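Local coordinates for interferon alpha/beta receptor 1 (Mus musculus, PDB 3WCY), which pairs with IFNAR2 to form the receptor for type I interferons, whose binding switches on JAK-STAT signalling, at residues Lys216-Lys221 / Phe268-Val273; Ala234-Gly239 / Val273-Phe278; Ile312-Met317 / Tyr370-Arg375. One frame throughout, in Å; residues are numbered along the deposited sequence.

Contact 1 of 3, residues Lys216-Lys221 / Phe268-Val273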
ATOM      1  N   LYS A 216     -15.475 -13.366 -13.387  1.00147.63           N
ATOM      2  CA  LYS A 216     -15.630 -14.368 -12.324  1.00147.19           C
ATOM      3  C   LYS A 216     -14.646 -15.543 -12.427  1.00150.82           C
ATOM      4  O   LYS A 216     -14.528 -16.325 -11.479  1.00150.61           O
ATOM      5  CB  LYS A 216     -17.084 -14.861 -12.236  1.00150.58           C
ATOM      6  CG  LYS A 216     -17.604 -14.913 -10.805  1.00161.28           C
ATOM      7  CD  LYS A 216     -19.122 -14.791 -10.752  1.00169.67           C
ATOM      8  CE  LYS A 216     -19.620 -14.328  -9.402  1.00177.27           C
ATOM      9  NZ  LYS A 216     -19.393 -12.872  -9.187  1.00182.44           N
ATOM     10  N   SER A 217     -13.933 -15.653 -13.566  1.00146.98           N
ATOM     11  CA  SER A 217     -12.929 -16.688 -13.819  1.00147.28           C
ATOM     12  C   SER A 217     -11.589 -16.046 -14.178  1.00148.84           C
ATOM     13  O   SER A 217     -11.560 -15.029 -14.874  1.00147.95           O
ATOM     14  CB  SER A 217     -13.390 -17.620 -14.937  1.00152.96           C
ATOM     15  OG  SER A 217     -12.467 -18.673 -15.163  1.00162.25           O
ATOM     16  N   TYR A 218     -10.482 -16.636 -13.703  1.00144.32           N
ATOM     17  CA  TYR A 218      -9.134 -16.131 -13.975  1.00143.01           C
ATOM     18  C   TYR A 218      -8.337 -17.123 -14.812  1.00147.60           C
ATOM     19  O   TYR A 218      -8.404 -18.327 -14.565  1.00147.96           O
ATOM     20  CB  TYR A 218      -8.355 -15.872 -12.672  1.00142.47           C
ATOM     21  CG  TYR A 218      -9.036 -14.984 -11.654  1.00142.13           C
ATOM     22  CD1 TYR A 218      -9.745 -15.530 -10.589  1.00143.91           C
ATOM     23  CD2 TYR A 218      -8.879 -13.602 -11.690  1.00141.35           C
ATOM     24  CE1 TYR A 218     -10.340 -14.720  -9.625  1.00143.29           C
ATOM     25  CE2 TYR A 218      -9.472 -12.781 -10.734  1.00140.81           C
ATOM     26  CZ  TYR A 218     -10.200 -13.344  -9.698  1.00147.79           C
ATOM     27  OH  TYR A 218     -10.781 -12.547  -8.741  1.00146.51           O
ATOM     28  N   VAL A 219      -7.549 -16.614 -15.768  1.00144.36           N
ATOM     29  CA  VAL A 219      -6.678 -17.440 -16.603  1.00145.91           C
ATOM     30  C   VAL A 219      -5.231 -17.050 -16.306  1.00149.20           C
ATOM     31  O   VAL A 219      -4.858 -15.884 -16.462  1.00147.32           O
ATOM     32  CB  VAL A 219      -7.035 -17.401 -18.120  1.00151.36           C
ATOM     33  CG1 VAL A 219      -5.985 -18.122 -18.967  1.00152.78           C
ATOM     34  CG2 VAL A 219      -8.417 -17.995 -18.374  1.00152.42           C
ATOM     35  N   LEU A 220      -4.438 -18.027 -15.836  1.00146.97           N
ATOM     36  CA  LEU A 220      -3.027 -17.863 -15.497  1.00146.49           C
ATOM     37  C   LEU A 220      -2.167 -18.458 -16.622  1.00153.08           C
ATOM     38  O   LEU A 220      -2.066 -19.684 -16.753  1.00154.32           O
ATOM     39  CB  LEU A 220      -2.728 -18.523 -14.132  1.00145.85           C
ATOM     40  CG  LEU A 220      -1.331 -18.320 -13.541  1.00149.42           C
ATOM     41  CD1 LEU A 220      -1.330 -17.210 -12.534  1.00147.31           C
ATOM     42  CD2 LEU A 220      -0.849 -19.578 -12.857  1.00152.69           C
ATOM     43  N   LYS A 221      -1.586 -17.574 -17.457  1.00150.13           N
ATOM     44  CA  LYS A 221      -0.730 -17.936 -18.590  1.00151.72           C
ATOM     45  C   LYS A 221       0.739 -17.643 -18.273  1.00154.73           C
ATOM     46  O   LYS A 221       1.067 -16.545 -17.809  1.00152.69           O
ATOM     47  CB  LYS A 221      -1.177 -17.207 -19.869  1.00154.99           C
ATOM     48  N   PHE A 268      -8.867 -20.709 -12.435  1.00118.19           N
ATOM     49  CA  PHE A 268      -9.380 -20.688 -11.061  1.00116.12           C
ATOM     50  C   PHE A 268     -10.506 -19.657 -10.878  1.00116.76           C
ATOM     51  O   PHE A 268     -10.473 -18.603 -11.515  1.00115.08           O
ATOM     52  CB  PHE A 268      -8.236 -20.492 -10.042  1.00116.48           C
ATOM     53  CG  PHE A 268      -7.261 -19.364 -10.311  1.00116.34           C
ATOM     54  CD1 PHE A 268      -7.390 -18.143  -9.663  1.00117.12           C
ATOM     55  CD2 PHE A 268      -6.182 -19.542 -11.171  1.00118.94           C
ATOM     56  CE1 PHE A 268      -6.474 -17.110  -9.888  1.00116.54           C
ATOM     57  CE2 PHE A 268      -5.274 -18.504 -11.406  1.00120.25           C
ATOM     58  CZ  PHE A 268      -5.430 -17.293 -10.767  1.00116.23           C
ATOM     59  N   SER A 269     -11.514 -19.974 -10.036  1.00112.60           N
ATOM     60  CA  SER A 269     -12.660 -19.083  -9.790  1.00111.15           C
ATOM     61  C   SER A 269     -12.547 -18.237  -8.511  1.00111.34           C
ATOM     62  O   SER A 269     -11.838 -18.615  -7.575  1.00110.21           O
ATOM     63  CB  SER A 269     -13.981 -19.850  -9.828  1.00116.74           C
ATOM     64  OG  SER A 269     -14.343 -20.404  -8.571  1.00126.63           O
ATOM     65  N   GLN A 270     -13.289 -17.110  -8.477  1.00105.78           N
ATOM     66  CA  GLN A 270     -13.353 -16.118  -7.395  1.00103.31           C
ATOM     67  C   GLN A 270     -13.758 -16.666  -6.006  1.00105.94           C
ATOM     68  O   GLN A 270     -13.530 -15.986  -5.000  1.00104.33           O
ATOM     69  CB  GLN A 270     -14.272 -14.943  -7.789  1.00103.96           C
ATOM     70  CG  GLN A 270     -13.768 -14.099  -8.962  1.00121.95           C
ATOM     71  CD  GLN A 270     -14.525 -12.800  -9.160  1.00145.40           C
ATOM     72  OE1 GLN A 270     -15.748 -12.711  -8.976  1.00143.56           O
ATOM     73  NE2 GLN A 270     -13.813 -11.768  -9.593  1.00135.06           N
ATOM     74  N   ASP A 271     -14.369 -17.867  -5.948  1.00102.75           N
ATOM     75  CA  ASP A 271     -14.806 -18.499  -4.696  1.00102.13           C
ATOM     76  C   ASP A 271     -13.620 -18.910  -3.823  1.00102.09           C
ATOM     77  O   ASP A 271     -13.654 -18.728  -2.606  1.00 99.67           O
ATOM     78  CB  ASP A 271     -15.696 -19.720  -4.989  1.00106.45           C
ATOM     79  CG  ASP A 271     -16.836 -19.423  -5.936  1.00122.68           C
ATOM     80  OD1 ASP A 271     -17.995 -19.388  -5.473  1.00124.66           O
ATOM     81  OD2 ASP A 271     -16.565 -19.206  -7.140  1.00131.05           O
ATOM     82  N   THR A 272     -12.579 -19.457  -4.466  1.00 98.41           N
ATOM     83  CA  THR A 272     -11.343 -19.947  -3.856  1.00 97.86           C
ATOM     84  C   THR A 272     -10.374 -18.801  -3.526  1.00 98.27           C
ATOM     85  O   THR A 272      -9.846 -18.738  -2.414  1.00 96.41           O
ATOM     86  CB  THR A 272     -10.724 -21.050  -4.747  1.00110.34           C
ATOM     87  OG1 THR A 272     -10.862 -20.690  -6.128  1.00111.47           O
ATOM     88  CG2 THR A 272     -11.362 -22.421  -4.513  1.00110.33           C
ATOM     89  N   VAL A 273     -10.167 -17.895  -4.497  1.00 93.89           N
ATOM     90  CA  VAL A 273      -9.303 -16.714  -4.413  1.00 92.13           C
ATOM     91  C   VAL A 273     -10.200 -15.481  -4.159  1.00 95.14           C
ATOM     92  O   VAL A 273     -10.429 -14.637  -5.038  1.00 93.75           O
ATOM     93  CB  VAL A 273      -8.376 -16.590  -5.659  1.00 96.41           C
ATOM     94  CG1 VAL A 273      -7.264 -17.627  -5.617  1.00 96.93           C
ATOM     95  CG2 VAL A 273      -9.161 -16.721  -6.961  1.00 97.46           C
TER
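Tyr218 and Phe268 face each other as a hydrogen-bonded antiparallel pair in the three-stranded sheet of the third fibronectin type-III domain, where strands 217-221 and 266-269 correspond to B and E of the sandwich. Tyr218 N donates to Phe268 O at 2.9 Å, and Phe268 N returns a bond to Tyr218 O. The side chains of this pair enter the hydrophobic core, and here the contact is dense. With its CG set between the backbone N and the carbonyl carbon (chi1 49°), Phe268 brings its ring beside Tyr218, whose CB sits over one ring face, 3.8 Å from the centroid. The two rings are turned only 25° from each other but displaced, with little of one above the other. Leu220 CB closes on the ring edge at Phe268 CE2 (3.7 Å), while Val273 CG2 meets Tyr218 CE1 obliquely at 3.5 Å. Phe278, from the opposite sheet, adds its ring edge-to-face with Tyr218.

Ser217 and Ser269 pair on the other sheet face with little side-chain contact. Beyond them, where the strand pairing runs out, the contact is looser: Gln270 N makes a weak bond to Lys216 O, and the exposed lysine merely lays CG beside Gln270 OE1. The Gln270 side chain runs across Tyr218, its amide plane 49° from the ring, and NE2 donates to Tyr218 OH at 3.2 Å.

Contact 2 of 3, residues Ala234-Gly239 / Val273-Phe278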
ATOM      1  N   ALA A 234       0.466 -24.355  -7.488  1.00112.98           N
ATOM      2  CA  ALA A 234       0.226 -22.917  -7.351  1.00109.55           C
ATOM      3  C   ALA A 234      -0.399 -22.597  -6.002  1.00108.44           C
ATOM      4  O   ALA A 234      -1.238 -23.360  -5.514  1.00109.17           O
ATOM      5  CB  ALA A 234      -0.659 -22.410  -8.480  1.00110.61           C
ATOM      6  N   GLN A 235       0.033 -21.483  -5.392  1.00 99.81           N
ATOM      7  CA  GLN A 235      -0.469 -20.995  -4.105  1.00 96.65           C
ATOM      8  C   GLN A 235      -0.821 -19.518  -4.220  1.00 96.56           C
ATOM      9  O   GLN A 235      -0.177 -18.786  -4.975  1.00 95.78           O
ATOM     10  CB  GLN A 235       0.544 -21.223  -2.970  1.00 97.09           C
ATOM     11  CG  GLN A 235       0.756 -22.691  -2.586  1.00104.55           C
ATOM     12  CD  GLN A 235       1.502 -22.853  -1.278  1.00118.59           C
ATOM     13  OE1 GLN A 235       0.968 -23.370  -0.292  1.00113.70           O
ATOM     14  NE2 GLN A 235       2.757 -22.421  -1.231  1.00108.33           N
ATOM     15  N   TRP A 236      -1.859 -19.082  -3.501  1.00 90.68           N
ATOM     16  CA  TRP A 236      -2.291 -17.685  -3.524  1.00 88.24           C
ATOM     17  C   TRP A 236      -2.202 -17.050  -2.148  1.00 87.91           C
ATOM     18  O   TRP A 236      -2.422 -17.716  -1.138  1.00 88.06           O
ATOM     19  CB  TRP A 236      -3.698 -17.524  -4.140  1.00 87.52           C
ATOM     20  CG  TRP A 236      -4.832 -17.849  -3.211  1.00 88.49           C
ATOM     21  CD1 TRP A 236      -5.342 -19.083  -2.945  1.00 92.59           C
ATOM     22  CD2 TRP A 236      -5.600 -16.920  -2.435  1.00 87.36           C
ATOM     23  NE1 TRP A 236      -6.383 -18.982  -2.055  1.00 91.92           N
ATOM     24  CE2 TRP A 236      -6.554 -17.667  -1.712  1.00 91.90           C
ATOM     25  CE3 TRP A 236      -5.570 -15.525  -2.270  1.00 87.23           C
ATOM     26  CZ2 TRP A 236      -7.465 -17.068  -0.834  1.00 90.43           C
ATOM     27  CZ3 TRP A 236      -6.478 -14.933  -1.406  1.00 87.80           C
ATOM     28  CH2 TRP A 236      -7.410 -15.701  -0.698  1.00 89.08           C
ATOM     29  N   LEU A 237      -1.883 -15.762  -2.108  1.00 81.06           N
ATOM     30  CA  LEU A 237      -1.765 -15.036  -0.851  1.00 78.64           C
ATOM     31  C   LEU A 237      -2.503 -13.708  -0.992  1.00 78.37           C
ATOM     32  O   LEU A 237      -2.313 -13.039  -2.003  1.00 76.98           O
ATOM     33  CB  LEU A 237      -0.273 -14.824  -0.511  1.00 78.31           C
ATOM     34  CG  LEU A 237       0.087 -14.397   0.914  1.00 82.14           C
ATOM     35  CD1 LEU A 237       0.006 -15.553   1.881  1.00 82.66           C
ATOM     36  CD2 LEU A 237       1.476 -13.787   0.964  1.00 83.60           C
ATOM     37  N   PRO A 238      -3.367 -13.317  -0.027  1.00 73.32           N
ATOM     38  CA  PRO A 238      -4.071 -12.027  -0.153  1.00 72.27           C
ATOM     39  C   PRO A 238      -3.117 -10.830  -0.098  1.00 75.09           C
ATOM     40  O   PRO A 238      -2.142 -10.866   0.658  1.00 74.17           O
ATOM     41  CB  PRO A 238      -5.043 -12.033   1.027  1.00 73.94           C
ATOM     42  CG  PRO A 238      -4.473 -12.985   2.000  1.00 78.85           C
ATOM     43  CD  PRO A 238      -3.717 -14.011   1.229  1.00 75.04           C
ATOM     44  N   GLY A 239      -3.406  -9.810  -0.912  1.00 71.14           N
ATOM     45  CA  GLY A 239      -2.623  -8.581  -1.078  1.00 70.40           C
ATOM     46  C   GLY A 239      -1.985  -7.944   0.148  1.00 72.95           C
ATOM     47  O   GLY A 239      -0.810  -7.559   0.107  1.00 71.46           O
ATOM     48  N   VAL A 273     -10.167 -17.895  -4.497  1.00 93.89           N
ATOM     49  CA  VAL A 273      -9.303 -16.714  -4.413  1.00 92.13           C
ATOM     50  C   VAL A 273     -10.200 -15.481  -4.159  1.00 95.14           C
ATOM     51  O   VAL A 273     -10.429 -14.637  -5.038  1.00 93.75           O
ATOM     52  CB  VAL A 273      -8.376 -16.590  -5.659  1.00 96.41           C
ATOM     53  CG1 VAL A 273      -7.264 -17.627  -5.617  1.00 96.93           C
ATOM     54  CG2 VAL A 273      -9.161 -16.721  -6.961  1.00 97.46           C
ATOM     55  N   TYR A 274     -10.731 -15.415  -2.931  1.00 92.18           N
ATOM     56  CA  TYR A 274     -11.709 -14.420  -2.518  1.00 91.68           C
ATOM     57  C   TYR A 274     -11.327 -12.953  -2.363  1.00 94.07           C
ATOM     58  O   TYR A 274     -12.221 -12.111  -2.467  1.00 93.94           O
ATOM     59  CB  TYR A 274     -12.570 -14.918  -1.359  1.00 93.88           C
ATOM     60  CG  TYR A 274     -11.816 -15.341  -0.121  1.00 95.74           C
ATOM     61  CD1 TYR A 274     -11.554 -14.431   0.899  1.00 96.48           C
ATOM     62  CD2 TYR A 274     -11.481 -16.675   0.092  1.00 97.68           C
ATOM     63  CE1 TYR A 274     -10.929 -14.829   2.078  1.00 97.68           C
ATOM     64  CE2 TYR A 274     -10.856 -17.086   1.267  1.00 98.77           C
ATOM     65  CZ  TYR A 274     -10.583 -16.158   2.262  1.00105.98           C
ATOM     66  OH  TYR A 274      -9.952 -16.541   3.423  1.00107.27           O
ATOM     67  N   THR A 275     -10.045 -12.625  -2.136  1.00 89.29           N
ATOM     68  CA  THR A 275      -9.643 -11.217  -1.983  1.00 87.45           C
ATOM     69  C   THR A 275      -9.606 -10.446  -3.299  1.00 90.65           C
ATOM     70  O   THR A 275      -9.466 -11.045  -4.364  1.00 90.03           O
ATOM     71  CB  THR A 275      -8.382 -11.054  -1.119  1.00 93.64           C
ATOM     72  OG1 THR A 275      -7.320 -11.854  -1.643  1.00 96.12           O
ATOM     73  CG2 THR A 275      -8.634 -11.370   0.349  1.00 89.36           C
ATOM     74  N   GLY A 276      -9.756  -9.125  -3.203  1.00 87.90           N
ATOM     75  CA  GLY A 276      -9.748  -8.209  -4.343  1.00 88.29           C
ATOM     76  C   GLY A 276      -8.389  -8.096  -4.999  1.00 93.09           C
ATOM     77  O   GLY A 276      -8.287  -7.851  -6.207  1.00 92.93           O
ATOM     78  N   THR A 277      -7.340  -8.257  -4.181  1.00 89.66           N
ATOM     79  CA  THR A 277      -5.948  -8.250  -4.598  1.00 89.99           C
ATOM     80  C   THR A 277      -5.275  -9.469  -4.006  1.00 95.33           C
ATOM     81  O   THR A 277      -5.525  -9.814  -2.848  1.00 94.37           O
ATOM     82  CB  THR A 277      -5.227  -6.950  -4.207  1.00 98.95           C
ATOM     83  OG1 THR A 277      -5.423  -6.655  -2.825  1.00 98.81           O
ATOM     84  CG2 THR A 277      -5.629  -5.775  -5.062  1.00 97.75           C
ATOM     85  N   PHE A 278      -4.443 -10.141  -4.811  1.00 94.08           N
ATOM     86  CA  PHE A 278      -3.705 -11.324  -4.384  1.00 94.76           C
ATOM     87  C   PHE A 278      -2.415 -11.604  -5.171  1.00 96.22           C
ATOM     88  O   PHE A 278      -2.223 -11.079  -6.270  1.00 95.41           O
ATOM     89  CB  PHE A 278      -4.617 -12.568  -4.229  1.00 98.18           C
ATOM     90  CG  PHE A 278      -5.276 -13.133  -5.466  1.00101.43           C
ATOM     91  CD1 PHE A 278      -4.764 -14.267  -6.089  1.00106.30           C
ATOM     92  CD2 PHE A 278      -6.459 -12.593  -5.953  1.00103.84           C
ATOM     93  CE1 PHE A 278      -5.393 -14.815  -7.214  1.00108.55           C
ATOM     94  CE2 PHE A 278      -7.089 -13.142  -7.075  1.00108.05           C
ATOM     95  CZ  PHE A 278      -6.551 -14.248  -7.699  1.00107.42           C
TER
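Trp236 engages the other segment with a face and an edge at once: Val273 CG1 stands over its five-membered ring, 3.5 Å from the centroid, while the rim of its six-membered ring is directed at two further aromatic rings. Toward Tyr274 the geometry is T-shaped, planes at 75°, with Trp236 CH2 above the centre of the tyrosine face. The second edge-to-face pair, with Phe278, is offset, and Phe278 CB also lies at the indole edge, 3.7 Å from Trp236 CE3. Thr275 OG1 reaches the same rim. Strands 235-238 and 277-281, C and F of the third fibronectin type-III domain, are neighbours in its four-stranded sheet, and residues 270-276 carry the chain into it from the opposite sheet. An alanine at Trp236 is likely to leave Val273 CG1 without its ring face and the Tyr274 and Phe278 rings without the edge between them. Thr277 OG1 hydrogen-bonds an acidic side chain of another protein chain, which also packs an apolar side chain on Pro238. Thr277 O is gripped from opposite faces of its carbonyl plane, by Gly239 N at 2.9 Å and by Thr275 OG1 at 3.0 Å.

Contact 3 of 3, residues Ile312-Met317 / Tyr370-Arg375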
ATOM      1  N   ILE A 312      -9.798  13.101 -28.955  1.00101.86           N
ATOM      2  CA  ILE A 312      -8.549  13.614 -29.509  1.00102.63           C
ATOM      3  C   ILE A 312      -8.781  14.544 -30.718  1.00107.09           C
ATOM      4  O   ILE A 312      -9.610  14.246 -31.586  1.00107.18           O
ATOM      5  CB  ILE A 312      -7.532  12.450 -29.759  1.00106.53           C
ATOM      6  CG1 ILE A 312      -6.088  12.956 -29.870  1.00108.34           C
ATOM      7  CG2 ILE A 312      -7.930  11.519 -30.926  1.00108.90           C
ATOM      8  CD1 ILE A 312      -5.003  11.882 -29.675  1.00118.88           C
ATOM      9  N   THR A 313      -8.070  15.686 -30.737  1.00103.69           N
ATOM     10  CA  THR A 313      -8.127  16.698 -31.797  1.00105.06           C
ATOM     11  C   THR A 313      -6.703  16.949 -32.314  1.00110.77           C
ATOM     12  O   THR A 313      -5.796  17.202 -31.517  1.00110.06           O
ATOM     13  CB  THR A 313      -8.782  17.997 -31.284  1.00111.79           C
ATOM     14  OG1 THR A 313      -9.836  17.706 -30.360  1.00111.25           O
ATOM     15  CG2 THR A 313      -9.321  18.844 -32.401  1.00110.86           C
ATOM     16  N   VAL A 314      -6.498  16.846 -33.636  1.00109.11           N
ATOM     17  CA  VAL A 314      -5.170  17.056 -34.224  1.00110.49           C
ATOM     18  C   VAL A 314      -5.123  18.234 -35.175  1.00116.29           C
ATOM     19  O   VAL A 314      -5.961  18.354 -36.062  1.00117.53           O
ATOM     20  CB  VAL A 314      -4.477  15.787 -34.789  1.00115.22           C
ATOM     21  CG1 VAL A 314      -4.144  14.796 -33.678  1.00113.19           C
ATOM     22  CG2 VAL A 314      -5.310  15.119 -35.877  1.00116.19           C
ATOM     23  N   THR A 315      -4.154  19.114 -34.967  1.00113.36           N
ATOM     24  CA  THR A 315      -3.966  20.303 -35.784  1.00114.87           C
ATOM     25  C   THR A 315      -2.536  20.293 -36.313  1.00119.94           C
ATOM     26  O   THR A 315      -1.589  20.636 -35.597  1.00118.45           O
ATOM     27  CB  THR A 315      -4.360  21.569 -35.001  1.00121.38           C
ATOM     28  OG1 THR A 315      -5.550  21.321 -34.250  1.00118.28           O
ATOM     29  CG2 THR A 315      -4.567  22.764 -35.899  1.00121.24           C
ATOM     30  N   ALA A 316      -2.391  19.833 -37.560  1.00119.00           N
ATOM     31  CA  ALA A 316      -1.111  19.746 -38.246  1.00121.32           C
ATOM     32  C   ALA A 316      -0.704  21.126 -38.758  1.00128.73           C
ATOM     33  O   ALA A 316      -1.300  21.650 -39.706  1.00129.34           O
ATOM     34  CB  ALA A 316      -1.196  18.744 -39.388  1.00123.43           C
ATOM     35  N   MET A 317       0.313  21.695 -38.119  1.00127.28           N
ATOM     36  CA  MET A 317       0.814  23.011 -38.482  1.00130.05           C
ATOM     37  C   MET A 317       2.126  22.868 -39.245  1.00136.02           C
ATOM     38  O   MET A 317       2.706  21.786 -39.324  1.00134.83           O
ATOM     39  CB  MET A 317       0.820  23.935 -37.262  1.00131.58           C
ATOM     40  CG  MET A 317       0.266  25.324 -37.533  1.00136.95           C
ATOM     41  SD  MET A 317       1.417  26.366 -38.450  1.00145.80           S
ATOM     42  CE  MET A 317       0.458  26.715 -39.922  1.00144.32           C
ATOM     43  N   TYR A 370       1.075  10.493 -39.583  1.00124.44           N
ATOM     44  CA  TYR A 370       1.279  10.128 -38.183  1.00121.43           C
ATOM     45  C   TYR A 370      -0.048   9.791 -37.502  1.00125.04           C
ATOM     46  O   TYR A 370      -1.010  10.549 -37.618  1.00124.12           O
ATOM     47  CB  TYR A 370       2.011  11.245 -37.418  1.00121.10           C
ATOM     48  CG  TYR A 370       3.486  11.346 -37.741  1.00124.10           C
ATOM     49  CD1 TYR A 370       4.416  10.522 -37.114  1.00125.37           C
ATOM     50  CD2 TYR A 370       3.959  12.291 -38.647  1.00127.06           C
ATOM     51  CE1 TYR A 370       5.777  10.612 -37.406  1.00127.25           C
ATOM     52  CE2 TYR A 370       5.319  12.397 -38.940  1.00129.62           C
ATOM     53  CZ  TYR A 370       6.226  11.555 -38.316  1.00135.42           C
ATOM     54  OH  TYR A 370       7.568  11.656 -38.592  1.00136.64           O
ATOM     55  N   CYS A 371      -0.088   8.653 -36.795  1.00122.15           N
ATOM     56  CA  CYS A 371      -1.266   8.181 -36.077  1.00121.06           C
ATOM     57  C   CYS A 371      -1.150   8.421 -34.581  1.00121.45           C
ATOM     58  O   CYS A 371      -0.246   7.887 -33.942  1.00120.24           O
ATOM     59  CB  CYS A 371      -1.539   6.717 -36.392  1.00123.03           C
ATOM     60  SG  CYS A 371      -3.035   6.445 -37.373  1.00128.91           S
ATOM     61  N   VAL A 372      -2.074   9.224 -34.025  1.00116.36           N
ATOM     62  CA  VAL A 372      -2.099   9.581 -32.598  1.00113.42           C
ATOM     63  C   VAL A 372      -3.247   8.878 -31.849  1.00113.40           C
ATOM     64  O   VAL A 372      -4.306   8.617 -32.426  1.00112.53           O
ATOM     65  CB  VAL A 372      -2.113  11.122 -32.354  1.00117.28           C
ATOM     66  CG1 VAL A 372      -1.445  11.473 -31.029  1.00115.43           C
ATOM     67  CG2 VAL A 372      -1.451  11.888 -33.499  1.00119.56           C
ATOM     68  N   GLN A 373      -3.011   8.578 -30.559  1.00107.40           N
ATOM     69  CA  GLN A 373      -3.944   7.944 -29.629  1.00105.36           C
ATOM     70  C   GLN A 373      -3.739   8.539 -28.243  1.00108.63           C
ATOM     71  O   GLN A 373      -2.599   8.784 -27.855  1.00108.46           O
ATOM     72  CB  GLN A 373      -3.717   6.434 -29.582  1.00106.66           C
ATOM     73  CG  GLN A 373      -4.885   5.630 -30.119  1.00125.61           C
ATOM     74  CD  GLN A 373      -4.842   4.197 -29.657  1.00147.11           C
ATOM     75  OE1 GLN A 373      -4.704   3.903 -28.462  1.00142.35           O
ATOM     76  NE2 GLN A 373      -5.007   3.270 -30.590  1.00140.11           N
ATOM     77  N   ALA A 374      -4.829   8.785 -27.498  1.00104.93           N
ATOM     78  CA  ALA A 374      -4.724   9.376 -26.160  1.00103.55           C
ATOM     79  C   ALA A 374      -5.600   8.728 -25.092  1.00106.26           C
ATOM     80  O   ALA A 374      -6.642   8.149 -25.397  1.00105.91           O
ATOM     81  CB  ALA A 374      -4.994  10.872 -26.216  1.00104.48           C
ATOM     82  N   ARG A 375      -5.166   8.848 -23.830  1.00101.52           N
ATOM     83  CA  ARG A 375      -5.870   8.345 -22.658  1.00 99.67           C
ATOM     84  C   ARG A 375      -5.757   9.325 -21.500  1.00103.02           C
ATOM     85  O   ARG A 375      -4.816  10.123 -21.446  1.00102.21           O
ATOM     86  CB  ARG A 375      -5.404   6.929 -22.264  1.00 99.18           C
ATOM     87  CG  ARG A 375      -6.128   5.797 -23.017  1.00110.04           C
ATOM     88  CD  ARG A 375      -7.597   5.603 -22.626  1.00115.54           C
ATOM     89  NE  ARG A 375      -7.749   5.137 -21.244  1.00118.90           N
ATOM     90  CZ  ARG A 375      -8.914   4.896 -20.649  1.00129.33           C
ATOM     91  NH1 ARG A 375     -10.052   5.068 -21.310  1.00119.65           N
ATOM     92  NH2 ARG A 375      -8.948   4.478 -19.392  1.00110.49           N
TER
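The strand carrying Ile312 and Val314 passes over the one carrying Val372 and Ala374 at 144° between their N-to-C directions, roughly antiparallel but well splayed. The axes of strands 312-316 and 370-375 come no closer than 8.0 Å, and no hydrogen bond joins them; even the nearest backbone pair, Ile312 and Ala374, has its CA atoms 6.6 Å apart. The intervening layer is made of aliphatic side chains. This is the face-to-face packing of the two sheets of a fibronectin type-III sandwich, here in the fourth domain: strand 311-316 is the outermost A strand of the three-stranded sheet, and strand 369-376 is the F strand within the four-stranded one. Within the latter, the disulfide from Cys371 to Cys393 ties strand 369-376 to strand 392-395.

Ile312 carries most of the contact. Its CG1 lies anti to the backbone N (chi1 -160°) and chi2 is also extended, which drives CD1 across the gap to Ala374 CB at 3.6 Å and to Val372 CG1 at 3.8 Å. The same methyl lies against the intervening main chain, 3.9 Å from Gln373 C. Val372 splits its two methyls between partners: CG1 goes to the isoleucine, while CG2 meets Val314 CG1 at 4.0 Å, the two valines lying alongside each other and pointing opposite ways. Val323 flanks both Ile312 and Val314 from the adjacent strand of their sheet, and Ile339 touches Val372 and Ala374 from strand 337-343.

Contacts 1 and 2 belong to the third fibronectin type-III domain and share Val273, which sits on the passage from one sheet to the other. Each is a strand pairing within a sheet, contact 1 in the three-stranded and contact 2 in the four-stranded one, and their aromatic side chains meet inside the sandwich, where Phe268 CE1 lies 3.6 Å from Phe278 CZ. Contact 2 is the more buried and borders another protein chain; contact 1 runs out to solvent at Lys216. Contact 3, about 39 Å from contact 1 between centres, lies in the fourth domain and, like contact 1, is only partly buried. It spans two sheets, without backbone bonds between them, and rests on aliphatic side chains where contacts 1 and 2 use rings.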